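Local coordinates for lipase-esterase related protein (Clostridium acetobutylicum, PDB 3E0X), which is of unknown function but belongs to the alpha/beta hydrolase fold and is probably a hydrolase of the lipase-esterase kind, at residues 16-21 and 84-89; 101-106 and 185-190; 189-194 and 212-217. One frame throughout, in Å; residues are numbered along the deposited sequence. Where two conformers were deposited one is given.

Contact 1: 16-21 and 84-89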
loop_
_atom_site.group_PDB
_atom_site.type_symbol
_atom_site.label_atom_id
_atom_site.label_comp_id
_atom_site.label_asym_id
_atom_site.label_seq_id
_atom_site.Cartn_x
_atom_site.Cartn_y
_atom_site.Cartn_z
ATOM N N PRO A 16 -20.430 6.033 6.811
ATOM C CA PRO A 16 -20.810 5.477 5.497
ATOM C C PRO A 16 -19.585 5.231 4.615
ATOM O O PRO A 16 -19.694 4.535 3.609
ATOM C CB PRO A 16 -21.680 6.584 4.883
ATOM C CG PRO A 16 -21.334 7.827 5.613
ATOM C CD PRO A 16 -20.872 7.433 6.984
ATOM N N ASN A 17 -18.447 5.784 5.037
ATOM C CA ASN A 17 -17.241 5.691 4.258
ATOM C C ASN A 17 -16.257 4.732 4.926
ATOM O O ASN A 17 -15.808 4.938 6.070
ATOM C CB ASN A 17 -16.687 7.099 4.027
ATOM C CG ASN A 17 -17.808 8.120 3.762
ATOM O OD1 ASN A 17 -18.659 7.919 2.887
ATOM N ND2 ASN A 17 -17.830 9.194 4.543
ATOM N N THR A 18 -15.961 3.657 4.211
ATOM C CA THR A 18 -15.088 2.609 4.709
ATOM C C THR A 18 -13.751 2.722 4.000
ATOM O O THR A 18 -13.714 2.791 2.773
ATOM C CB THR A 18 -15.728 1.210 4.436
ATOM O OG1 THR A 18 -16.924 1.077 5.215
ATOM C CG2 THR A 18 -14.786 0.093 4.775
ATOM N N LEU A 19 -12.672 2.735 4.778
ATOM C CA LEU A 19 -11.341 2.794 4.208
ATOM C C LEU A 19 -10.663 1.490 4.538
ATOM O O LEU A 19 -10.532 1.118 5.725
ATOM C CB LEU A 19 -10.557 3.945 4.822
ATOM C CG LEU A 19 -11.132 5.364 4.786
ATOM C CD1 LEU A 19 -10.140 6.417 5.350
ATOM C CD2 LEU A 19 -11.579 5.765 3.415
ATOM N N LEU A 20 -10.234 0.783 3.500
ATOM C CA LEU A 20 -9.531 -0.482 3.692
ATOM C C LEU A 20 -8.061 -0.237 3.321
ATOM O O LEU A 20 -7.751 0.079 2.166
ATOM C CB LEU A 20 -10.167 -1.569 2.806
ATOM C CG LEU A 20 -9.516 -2.948 2.886
ATOM C CD1 LEU A 20 -9.558 -3.531 4.266
ATOM C CD2 LEU A 20 -10.173 -3.908 1.920
ATOM N N PHE A 21 -7.175 -0.378 4.314
ATOM C CA PHE A 21 -5.753 -0.072 4.169
ATOM C C PHE A 21 -4.980 -1.336 3.891
ATOM O O PHE A 21 -5.095 -2.324 4.642
ATOM C CB PHE A 21 -5.202 0.536 5.471
ATOM C CG PHE A 21 -5.837 1.864 5.866
ATOM C CD1 PHE A 21 -5.128 3.064 5.721
ATOM C CD2 PHE A 21 -7.116 1.923 6.439
ATOM C CE1 PHE A 21 -5.691 4.297 6.120
ATOM C CE2 PHE A 21 -7.669 3.134 6.842
ATOM C CZ PHE A 21 -6.979 4.314 6.693
ATOM N N LYS A 84 -21.029 -0.464 1.351
ATOM C CA LYS A 84 -21.323 -0.053 -0.010
ATOM C C LYS A 84 -20.395 1.022 -0.572
ATOM O O LYS A 84 -20.464 1.327 -1.769
ATOM C CB LYS A 84 -22.779 0.415 -0.085
ATOM C CG LYS A 84 -23.838 -0.646 0.293
ATOM C CD LYS A 84 -23.848 -1.872 -0.592
ATOM C CE LYS A 84 -24.902 -2.865 -0.033
ATOM N NZ LYS A 84 -24.844 -4.221 -0.661
ATOM N N ASN A 85 -19.555 1.605 0.279
ATOM C CA ASN A 85 -18.657 2.683 -0.164
ATOM C C ASN A 85 -17.234 2.503 0.358
ATOM O O ASN A 85 -16.791 3.212 1.275
ATOM C CB ASN A 85 -19.216 4.053 0.257
ATOM C CG ASN A 85 -18.390 5.206 -0.277
ATOM O OD1 ASN A 85 -17.707 5.077 -1.290
ATOM N ND2 ASN A 85 -18.438 6.342 0.413
ATOM N N ILE A 86 -16.528 1.553 -0.241
ATOM C CA ILE A 86 -15.159 1.234 0.168
ATOM C C ILE A 86 -14.136 1.991 -0.672
ATOM O O ILE A 86 -14.180 1.944 -1.915
ATOM C CB ILE A 86 -14.879 -0.295 0.100
ATOM C CG1 ILE A 86 -15.866 -1.060 0.974
ATOM C CG2 ILE A 86 -13.470 -0.610 0.572
ATOM C CD1 ILE A 86 -15.836 -2.576 0.763
ATOM N N THR A 87 -13.217 2.676 0.019
ATOM C CA THR A 87 -12.024 3.237 -0.608
ATOM C C THR A 87 -10.836 2.408 -0.180
ATOM O O THR A 87 -10.655 2.154 1.008
ATOM C CB THR A 87 -11.800 4.713 -0.187
ATOM O OG1 THR A 87 -12.938 5.485 -0.585
ATOM C CG2 THR A 87 -10.544 5.296 -0.838
ATOM N N LEU A 88 -10.059 1.955 -1.153
ATOM C CA LEU A 88 -8.851 1.206 -0.854
ATOM C C LEU A 88 -7.682 2.167 -0.768
ATOM O O LEU A 88 -7.550 3.080 -1.590
ATOM C CB LEU A 88 -8.553 0.181 -1.958
ATOM C CG LEU A 88 -9.679 -0.780 -2.316
ATOM C CD1 LEU A 88 -9.168 -1.708 -3.444
ATOM C CD2 LEU A 88 -10.142 -1.568 -1.101
ATOM N N ILE A 89 -6.849 1.970 0.252
ATOM C CA ILE A 89 -5.655 2.776 0.480
ATOM C C ILE A 89 -4.485 1.809 0.474
ATOM O O ILE A 89 -4.363 1.030 1.415
ATOM C CB ILE A 89 -5.728 3.445 1.898
ATOM C CG1 ILE A 89 -7.017 4.270 2.071
ATOM C CG2 ILE A 89 -4.470 4.255 2.176
ATOM C CD1 ILE A 89 -7.092 5.508 1.216
HETATM O O HOH W 1 -19.012 1.728 3.177
#

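Contact 2: 101-106 and 185-190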
loop_
_atom_site.group_PDB
_atom_site.type_symbol
_atom_site.label_atom_id
_atom_site.label_comp_id
_atom_site.label_asym_id
_atom_site.label_seq_id
_atom_site.Cartn_x
_atom_site.Cartn_y
_atom_site.Cartn_z
ATOM N N VAL A 101 -6.856 -4.786 -7.494
ATOM C CA VAL A 101 -8.214 -5.025 -6.965
ATOM C C VAL A 101 -9.251 -4.179 -7.707
ATOM O O VAL A 101 -10.357 -4.664 -8.014
ATOM C CB VAL A 101 -8.296 -4.814 -5.441
ATOM C CG1 VAL A 101 -9.733 -5.026 -4.959
ATOM C CG2 VAL A 101 -7.375 -5.824 -4.770
ATOM N N ALA A 102 -8.893 -2.940 -8.023
ATOM C CA ALA A 102 -9.799 -2.095 -8.804
ATOM C C ALA A 102 -10.175 -2.812 -10.107
ATOM O O ALA A 102 -11.323 -2.749 -10.547
ATOM C CB ALA A 102 -9.133 -0.760 -9.113
ATOM N N LEU A 103 -9.213 -3.514 -10.712
ATOM C CA LEU A 103 -9.454 -4.219 -11.993
ATOM C C LEU A 103 -10.366 -5.436 -11.844
ATOM O O LEU A 103 -10.871 -5.938 -12.855
ATOM C CB LEU A 103 -8.119 -4.625 -12.617
ATOM C CG LEU A 103 -7.351 -3.415 -13.136
ATOM C CD1 LEU A 103 -5.876 -3.724 -13.360
ATOM C CD2 LEU A 103 -8.015 -2.917 -14.448
ATOM N N LYS A 104 -10.608 -5.894 -10.615
ATOM C CA LYS A 104 -11.561 -6.978 -10.380
ATOM C C LYS A 104 -13.006 -6.494 -10.444
ATOM O O LYS A 104 -13.931 -7.320 -10.473
ATOM C CB LYS A 104 -11.316 -7.637 -9.013
ATOM C CG LYS A 104 -9.945 -8.322 -8.846
ATOM C CD LYS A 104 -9.880 -9.628 -9.594
ATOM C CE LYS A 104 -8.631 -10.417 -9.215
ATOM N NZ LYS A 104 -8.798 -11.870 -9.480
ATOM N N LYS A 105 -13.202 -5.169 -10.401
ATOM C CA LYS A 105 -14.542 -4.560 -10.584
ATOM C C LYS A 105 -15.520 -5.061 -9.511
ATOM O O LYS A 105 -16.677 -5.423 -9.808
ATOM C CB LYS A 105 -15.112 -4.863 -11.989
ATOM C CG LYS A 105 -14.177 -4.618 -13.159
ATOM C CD LYS A 105 -13.589 -3.244 -13.112
ATOM C CE LYS A 105 -12.857 -2.891 -14.423
ATOM N NZ LYS A 105 -13.790 -2.842 -15.583
ATOM N N LEU A 106 -15.058 -5.096 -8.255
ATOM C CA LEU A 106 -15.931 -5.476 -7.137
ATOM C C LEU A 106 -16.991 -4.405 -6.931
ATOM O O LEU A 106 -16.677 -3.219 -7.010
ATOM C CB LEU A 106 -15.095 -5.690 -5.860
ATOM C CG LEU A 106 -13.975 -6.721 -6.001
ATOM C CD1 LEU A 106 -13.217 -6.842 -4.660
ATOM C CD2 LEU A 106 -14.551 -8.065 -6.461
ATOM N N LYS A 185 -5.776 1.586 -17.902
ATOM C CA LYS A 185 -6.838 2.222 -18.688
ATOM C C LYS A 185 -8.197 1.569 -18.498
ATOM O O LYS A 185 -9.220 2.170 -18.858
ATOM C CB LYS A 185 -6.481 2.202 -20.171
ATOM C CG LYS A 185 -6.382 0.821 -20.804
ATOM C CD LYS A 185 -6.497 0.917 -22.328
ATOM C CE LYS A 185 -6.993 -0.387 -22.895
ATOM N NZ LYS A 185 -7.427 -0.259 -24.323
ATOM N N ASN A 186 -8.209 0.355 -17.959
ATOM C CA ASN A 186 -9.452 -0.387 -17.755
ATOM C C ASN A 186 -10.090 -0.142 -16.391
ATOM O O ASN A 186 -11.148 -0.686 -16.107
ATOM C CB ASN A 186 -9.196 -1.890 -17.966
ATOM C CG ASN A 186 -8.753 -2.211 -19.390
ATOM O OD1 ASN A 186 -7.782 -2.951 -19.610
ATOM N ND2 ASN A 186 -9.442 -1.635 -20.359
ATOM N N ILE A 187 -9.448 0.666 -15.549
ATOM C CA ILE A 187 -10.029 0.979 -14.249
ATOM C C ILE A 187 -11.139 2.013 -14.434
ATOM O O ILE A 187 -10.889 3.106 -14.962
ATOM C CB ILE A 187 -8.964 1.489 -13.261
ATOM C CG1 ILE A 187 -8.006 0.339 -12.899
ATOM C CG2 ILE A 187 -9.642 2.058 -12.010
ATOM C CD1 ILE A 187 -6.762 0.751 -12.084
ATOM N N ASP A 188 -12.335 1.668 -13.945
ATOM C CA ASP A 188 -13.562 2.472 -14.132
ATOM C C ASP A 188 -13.794 3.537 -13.048
ATOM O O ASP A 188 -14.576 4.471 -13.226
ATOM C CB ASP A 188 -14.814 1.562 -14.129
ATOM C CG ASP A 188 -14.853 0.549 -15.274
ATOM O OD1 ASP A 188 -14.505 0.892 -16.428
ATOM O OD2 ASP A 188 -15.304 -0.592 -15.009
ATOM N N ILE A 189 -13.165 3.345 -11.891
ATOM C CA ILE A 189 -13.397 4.175 -10.704
ATOM C C ILE A 189 -12.278 5.189 -10.530
ATOM O O ILE A 189 -11.225 5.063 -11.170
ATOM C CB ILE A 189 -13.512 3.295 -9.435
ATOM C CG1 ILE A 189 -12.275 2.400 -9.288
ATOM C CG2 ILE A 189 -14.845 2.467 -9.469
ATOM C CD1 ILE A 189 -12.289 1.603 -7.980
ATOM N N PRO A 190 -12.504 6.218 -9.684
ATOM C CA PRO A 190 -11.443 7.230 -9.444
ATOM C C PRO A 190 -10.228 6.653 -8.707
ATOM O O PRO A 190 -10.349 5.828 -7.788
ATOM C CB PRO A 190 -12.142 8.307 -8.613
ATOM C CG PRO A 190 -13.671 8.044 -8.819
ATOM C CD PRO A 190 -13.770 6.541 -8.991
HETATM O O HOH W 2 -12.502 -0.437 -11.883
HETATM O O HOH W 3 -12.732 -2.331 -18.107
#

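Contact 3: 189-194 and 212-217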
loop_
_atom_site.group_PDB
_atom_site.type_symbol
_atom_site.label_atom_id
_atom_site.label_comp_id
_atom_site.label_asym_id
_atom_site.label_seq_id
_atom_site.Cartn_x
_atom_site.Cartn_y
_atom_site.Cartn_z
ATOM N N ILE A 189 -13.165 3.345 -11.891
ATOM C CA ILE A 189 -13.397 4.175 -10.704
ATOM C C ILE A 189 -12.278 5.189 -10.530
ATOM O O ILE A 189 -11.225 5.063 -11.170
ATOM C CB ILE A 189 -13.512 3.295 -9.435
ATOM C CG1 ILE A 189 -12.275 2.400 -9.288
ATOM C CG2 ILE A 189 -14.845 2.467 -9.469
ATOM C CD1 ILE A 189 -12.289 1.603 -7.980
ATOM N N PRO A 190 -12.504 6.218 -9.684
ATOM C CA PRO A 190 -11.443 7.230 -9.444
ATOM C C PRO A 190 -10.228 6.653 -8.707
ATOM O O PRO A 190 -10.349 5.828 -7.788
ATOM C CB PRO A 190 -12.142 8.307 -8.613
ATOM C CG PRO A 190 -13.671 8.044 -8.819
ATOM C CD PRO A 190 -13.770 6.541 -8.991
ATOM N N VAL A 191 -9.049 7.088 -9.141
ATOM C CA VAL A 191 -7.785 6.658 -8.536
ATOM C C VAL A 191 -6.972 7.889 -8.210
ATOM O O VAL A 191 -6.876 8.794 -9.044
ATOM C CB VAL A 191 -6.968 5.802 -9.543
ATOM C CG1 VAL A 191 -5.567 5.494 -8.998
ATOM C CG2 VAL A 191 -7.683 4.489 -9.832
ATOM N N LYS A 192 -6.421 7.942 -6.997
ATOM C CA LYS A 192 -5.504 9.042 -6.660
ATOM C C LYS A 192 -4.154 8.470 -6.277
ATOM O O LYS A 192 -4.100 7.512 -5.511
ATOM C CB LYS A 192 -6.011 9.910 -5.491
ATOM C CG LYS A 192 -5.076 11.035 -5.099
ATOM C CD LYS A 192 -5.775 12.055 -4.235
ATOM C CE LYS A 192 -4.851 13.229 -3.997
ATOM N NZ LYS A 192 -5.525 14.301 -3.200
ATOM N N ALA A 193 -3.080 9.043 -6.816
ATOM C CA ALA A 193 -1.734 8.639 -6.431
ATOM C C ALA A 193 -1.161 9.755 -5.553
ATOM O O ALA A 193 -1.352 10.944 -5.865
ATOM C CB ALA A 193 -0.879 8.429 -7.660
ATOM N N ILE A 194 -0.458 9.386 -4.473
ATOM C CA ILE A 194 0.158 10.349 -3.539
ATOM C C ILE A 194 1.586 9.867 -3.332
ATOM O O ILE A 194 1.789 8.694 -3.032
ATOM C CB ILE A 194 -0.563 10.355 -2.166
ATOM C CG1 ILE A 194 -2.016 10.793 -2.325
ATOM C CG2 ILE A 194 0.156 11.304 -1.197
ATOM C CD1 ILE A 194 -2.842 10.521 -1.065
ATOM N N LYS A 212 -1.541 9.298 -15.701
ATOM C CA LYS A 212 -1.693 9.356 -17.160
ATOM C C LYS A 212 -2.685 8.320 -17.680
ATOM O O LYS A 212 -3.466 8.610 -18.600
ATOM C CB LYS A 212 -0.335 9.126 -17.824
ATOM C CG LYS A 212 -0.386 9.184 -19.337
ATOM C CD LYS A 212 0.983 8.994 -19.964
ATOM C CE LYS A 212 1.560 7.608 -19.663
ATOM N NZ LYS A 212 2.773 7.311 -20.494
ATOM N N GLU A 213 -2.599 7.094 -17.154
ATOM C CA GLU A 213 -3.308 5.964 -17.727
ATOM C C GLU A 213 -4.731 5.786 -17.233
ATOM O O GLU A 213 -5.577 5.345 -17.995
ATOM C CB GLU A 213 -2.544 4.669 -17.461
ATOM C CG GLU A 213 -1.265 4.555 -18.254
ATOM C CD GLU A 213 -1.522 4.564 -19.755
ATOM O OE1 GLU A 213 -2.331 3.747 -20.273
ATOM O OE2 GLU A 213 -0.926 5.430 -20.403
ATOM N N VAL A 214 -5.000 6.110 -15.971
ATOM C CA VAL A 214 -6.353 5.966 -15.413
ATOM C C VAL A 214 -7.182 7.183 -15.838
ATOM O O VAL A 214 -6.765 8.319 -15.642
ATOM C CB VAL A 214 -6.306 5.841 -13.867
ATOM C CG1 VAL A 214 -7.745 5.750 -13.295
ATOM C CG2 VAL A 214 -5.435 4.633 -13.446
ATOM N N GLU A 215 -8.361 6.931 -16.413
ATOM C CA GLU A 215 -9.178 8.003 -16.979
ATOM C C GLU A 215 -9.608 9.029 -15.935
ATOM O O GLU A 215 -9.518 10.237 -16.184
ATOM C CB GLU A 215 -10.400 7.424 -17.706
ATOM C CG GLU A 215 -11.322 8.473 -18.361
ATOM C CD GLU A 215 -10.634 9.270 -19.480
ATOM O OE1 GLU A 215 -9.734 8.713 -20.156
ATOM O OE2 GLU A 215 -10.995 10.457 -19.690
ATOM N N ASN A 216 -10.095 8.544 -14.788
ATOM C CA ASN A 216 -10.514 9.430 -13.698
ATOM C C ASN A 216 -9.475 9.355 -12.582
ATOM O O ASN A 216 -9.481 8.438 -11.772
ATOM C CB ASN A 216 -11.910 9.053 -13.188
ATOM C CG ASN A 216 -12.471 10.066 -12.200
ATOM O OD1 ASN A 216 -11.814 11.064 -11.862
ATOM N ND2 ASN A 216 -13.684 9.821 -11.731
ATOM N N SER A 217 -8.555 10.310 -12.581
ATOM C CA SER A 217 -7.396 10.197 -11.704
ATOM C C SER A 217 -6.910 11.532 -11.164
ATOM O O SER A 217 -7.164 12.602 -11.744
ATOM C CB SER A 217 -6.265 9.469 -12.431
ATOM O OG SER A 217 -5.815 10.237 -13.532
HETATM O O HOH W 4 -11.070 5.767 -13.888
#

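Contact 1: 16-21 and 84-89
Phe21 and Ile89 lie side by side at the inner, buried end of the pairing of the parallel strands 18-21 and 86-89. In the conformer given, one of two modelled, Ile89 sets CG2 against the ring atom CD1 of Phe21 at 3.8 Å, while its CG1 sits over one ring face, offset toward the rim. That CG1 stands beside the backbone N (chi1 -55°), which puts CG2 anti to that nitrogen, against CD1 of the ring. Leu19 and Thr87 share this sheet face, Leu19 CD2 touching Thr87 CB. On the other face Leu20 throws CG away from its own backbone N (chi1 179°), and its CD2 methyl meets CD2 of Leu88 at 3.8 Å; Thr18 and Ile86 follow, and Ile74 of helix 63-76 covers Leu20, Ile86 and Leu88. Between the faces the backbones form a regular parallel ladder: Thr87 N to Thr18 O at 2.8 Å, Leu20 N to Thr87 O, Ile89 N to Leu20 O, all nearly straight. These are two central strands of the alpha/beta hydrolase sheet, and strand 86-91 leads directly into what is probably the nucleophile elbow, the GxSxG turn carrying Ser92. The opposite end is looser. Thr18 N still reaches Asn85 O at 3.1 Å, but beyond it the contact becomes polar and partly exposed. Asn85 ND2 approaches OD1 of Asn17, itself modelled in two conformers, in a weak bond with the amide planes almost perpendicular. Here a water takes over from the direct ladder: it donates to Pro16 O, accepts from Asn85 N, and lies 3.0 Å from Thr18 OG1, a hydroxyl that is also hydrogen-bonded to Asn43 ND2 on the next strand.

Contact 2: 101-106 and 185-190
This is a partly buried contact between the C-terminal end of helix 93-102, with the turn that follows it, and the loop leading into strand 191-196: greasy on its inner side, charged and hydrated outside. Leu103 makes the closest apolar touch. Its CD2 methyl presses on CG1 of Ile187 at 3.6 Å, the two side chains crossing at about a right angle, and the same methyl also brushes Asn186 CB. Deeper in, Ala102 CB faces the loop and is met by CG2 of Ile187 and by CD1 of Ile189, each at 4.1 Å. Ile189 gets there with CG1 wedged between its backbone N and carbonyl carbon (chi1 55°).

The outer edge depends on Lys105, which closes the type I turn begun at Ala102 and is the first residue to leave the helical conformation, with a positive phi of 60°. Its chain bends at chi2 and chi4, carrying CE close to Asn186 O and bringing NZ to Asp188 OD2 in a salt bridge of 2.8 Å. The ammonium comes from above the carboxylate, 47° out of its plane. A water accepts from Lys105 NZ and donates to Asn186 O, so the charged end is tied to the loop backbone as well. Another water bridges Ala102 O, near the helix end, to Asp188 N at 2.9 and 3.0 Å, linking the two backbones without a direct bond.

On the sheet side, Val112 of strand 109-115 packs against both Ala102 and Ile189, placing the contact over that strand, while Val101 and Leu106 lean on Ile74 of the neighbouring helix 63-76.

Contact 3: 189-194 and 212-217
Ile189 meets the 212-217 segment through its backbone: a water donates to Ile189 O at 2.8 Å and accepts from Asn216 N at 3.1 Å, spanning the mouth of the two strands before direct pairing begins. At Pro190 the ring takes up the contact. Its CG lies 3.4 Å from ND2 of Asn216, whose CG stands anti to the backbone N (chi1 -172°), which carries the amide to the proline ring; the two cross obliquely. Asn216 was modelled in two conformers, so this detail belongs to one of them. The CA of Pro190 makes a weaker CA-H...O contact with Asn216 O, whose one hydrogen bond across these segments comes from Val191 N at 3.0 Å, received in the carbonyl plane.

Val191 is the centre of the contact. It pairs with Ser217 as a parallel bridge, the CA of Ser217 resting 3.1 Å from Val191 O. Meanwhile its CG2 methyl packs 3.7 Å from CG1 of Val214, the side chains crossing at about a right angle. Val214 is the first residue to leave the helix, and it directs its side chain back at the strand, so that the helix end packs against strand 191-196. The Ser217 hydroxyl is hydrogen-bonded to Lys211 O, with Val214 O also close by.

The contact closes the beta-alpha-beta unit made by strand 191-196, helix 204-213 and strand 217-222. Strand 217-222 is the outermost on this side, strand 109-115 flanks 191-196 on the other, and Ile210 of helix 204-213 packs on Val191.

How the contacts relate
Contacts 1 and 3 lie in the same sheet; contact 2 sits beside it. Contact 1 joins strands 18-22 and 86-91, and contact 3 joins 191-196 to the edge strand 217-222; strand 109-115 lies between the two pairs, and their centres are about 16 Å apart. Contact 2 joins the end of helix 93-102 to the loop before strand 191-196, its centre about 14 Å from that of contact 1, which it meets where Leu88 CD1 touches Val101 CG1 at 3.7 Å. Contacts 2 and 3 share Ile189 and Pro190, with centres about 10 Å apart. Strand 86-91 and helix 93-102 flank Ser92, which lines the ortho-xylene pocket with His227; the Phe21 side chain is about 12 Å from that ligand.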